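Local coordinates for protein putative dioxygenase (1H-3-hydroxy-4-oxoquinaldine 2,4-dioxygenase) (Mycobacteroides abscessus subsp. abscessus, PDB 6RA3) that cleaves the ring of the Pseudomonas quinolone signal with dioxygen, giving N-octanoylanthranilate and carbon monoxide, on an alpha/beta-hydrolase scaffold, at residues A[192-197]-A[201-206]. Numbering follows the deposited sequence.
Sequences RTWGSP and MEALAE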
# COMPACT_ATOMS: atom_id res chain seq x y z
N ARG A 192 -26.87 26.13 -2.79
CA ARG A 192 -28.30 26.42 -2.81
C ARG A 192 -28.89 26.49 -1.41
O ARG A 192 -29.86 27.21 -1.17
CB ARG A 192 -29.08 25.37 -3.60
CG ARG A 192 -28.84 25.36 -5.09
CD ARG A 192 -29.91 24.54 -5.80
NE ARG A 192 -30.56 23.56 -4.93
CZ ARG A 192 -30.27 22.26 -4.89
NH1 ARG A 192 -29.32 21.75 -5.66
NH2 ARG A 192 -30.94 21.47 -4.05
N THR A 193 -28.35 25.70 -0.48
CA THR A 193 -28.88 25.65 0.88
C THR A 193 -28.44 26.87 1.69
O THR A 193 -29.28 27.56 2.29
CB THR A 193 -28.38 24.38 1.57
OG1 THR A 193 -28.72 23.26 0.75
CG2 THR A 193 -28.98 24.22 2.99
N TRP A 194 -27.14 27.14 1.69
CA TRP A 194 -26.52 28.12 2.57
C TRP A 194 -26.33 29.47 1.92
O TRP A 194 -26.16 30.47 2.63
CB TRP A 194 -25.15 27.61 3.04
CG TRP A 194 -25.26 26.45 3.91
CD1 TRP A 194 -24.98 25.16 3.58
CD2 TRP A 194 -25.72 26.43 5.26
NE1 TRP A 194 -25.23 24.34 4.64
CE2 TRP A 194 -25.68 25.09 5.69
CE3 TRP A 194 -26.13 27.43 6.16
CZ2 TRP A 194 -26.05 24.71 6.99
CZ3 TRP A 194 -26.51 27.04 7.45
CH2 TRP A 194 -26.46 25.69 7.85
N GLY A 195 -26.35 29.51 0.59
CA GLY A 195 -26.03 30.70 -0.18
C GLY A 195 -24.55 30.76 -0.49
O GLY A 195 -24.14 30.82 -1.65
N SER A 196 -23.75 30.73 0.57
CA SER A 196 -22.30 30.76 0.43
C SER A 196 -21.69 30.20 1.71
O SER A 196 -22.37 30.08 2.73
CB SER A 196 -21.79 32.19 0.17
OG SER A 196 -21.70 32.93 1.39
N PRO A 197 -20.40 29.84 1.67
CA PRO A 197 -19.74 29.33 2.90
C PRO A 197 -19.67 30.37 4.02
O PRO A 197 -19.73 30.01 5.20
CB PRO A 197 -18.34 28.94 2.40
CG PRO A 197 -18.37 29.03 0.90
CD PRO A 197 -19.45 30.00 0.55
N MET A 201 -20.81 29.95 7.75
CA MET A 201 -19.99 30.27 8.93
C MET A 201 -20.74 31.13 9.95
O MET A 201 -20.62 30.92 11.17
CB MET A 201 -18.71 30.97 8.52
CG MET A 201 -17.78 30.10 7.71
SD MET A 201 -16.20 30.87 7.45
CE MET A 201 -16.01 31.16 5.71
N GLU A 202 -21.50 32.14 9.47
CA GLU A 202 -22.25 32.99 10.38
C GLU A 202 -23.36 32.23 11.09
O GLU A 202 -23.82 32.66 12.16
CB GLU A 202 -22.82 34.20 9.64
CG GLU A 202 -21.78 35.05 8.89
CD GLU A 202 -22.39 36.30 8.24
OE1 GLU A 202 -22.72 37.25 8.98
OE2 GLU A 202 -22.53 36.33 7.00
N ALA A 203 -23.79 31.10 10.53
CA ALA A 203 -24.79 30.27 11.19
C ALA A 203 -24.20 29.37 12.28
O ALA A 203 -24.95 28.64 12.93
CB ALA A 203 -25.51 29.43 10.15
N LEU A 204 -22.88 29.41 12.51
CA LEU A 204 -22.27 28.55 13.51
C LEU A 204 -22.68 28.98 14.91
O LEU A 204 -22.55 30.16 15.26
CB LEU A 204 -20.74 28.58 13.39
CG LEU A 204 -20.15 27.84 12.19
CD1 LEU A 204 -18.72 28.26 11.95
CD2 LEU A 204 -20.27 26.32 12.38
N ALA A 205 -23.17 28.02 15.70
CA ALA A 205 -23.51 28.24 17.11
C ALA A 205 -22.45 29.04 17.85
O ALA A 205 -22.68 30.19 18.24
CB ALA A 205 -23.73 26.89 17.82
N GLU A 206 -21.28 28.44 18.08
CA GLU A 206 -20.15 29.13 18.70
C GLU A 206 -18.96 29.05 17.75
O GLU A 206 -18.21 28.05 17.77
CB GLU A 206 -19.82 28.54 20.08
CG GLU A 206 -19.75 27.01 20.17
CD GLU A 206 -18.89 26.53 21.35
OE1 GLU A 206 -18.62 27.32 22.28
OE2 GLU A 206 -18.48 25.35 21.34
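Pro197 and Met201 are joined by the first main-chain turn of a short alpha-helix, a compact example of how a chain in an alpha/beta-hydrolase fold ends one helix and at once begins another. Helix 177-194 ends at Trp194, and Gly195, with positive phi, breaks the helical path; Ser196 then serves as N-cap, its OG making a weak hydrogen bond to the backbone N of Arg199, and Pro197 opens helix 197-202. Met201 N donates a hydrogen bond to Pro197 O, 2.8 Å away, an i to i+4 bond whose N-H...O angle is 152°.

The side chain of Met201 can be followed outward along this same carbonyl. Its CB stands 3.6 Å from Pro197 O, and CG, set beside its own backbone N (chi1 -66°), comes closer still, to 3.2 Å from that oxygen. SD is farther off, 4.3 Å from Pro197 O, and the twist about CG-SD (chi3 -116°) brings CE back to 3.9 Å from that oxygen. The oxygen that accepts the helical bond is therefore also approached by CB, CG and CE of Met201. Beyond this turn, Met201 packs on Leu103 of helix 99-109 and Ile210 of strand 209-214, tying the short helix to the central sheet. Pro197 rests on Met124 and Trp100, with its side chain about 7 Å from that of His97, which probably binds substrate.

A second, more exposed touch links the two helix ends. Trp194, the last helical residue before the break, places its indole beside the far end of helix 197-202, where Arg200 makes a cation-pi contact with it. Ala203 meets the six-membered ring obliquely, its CB lying 3.7 Å from Trp194 CZ3.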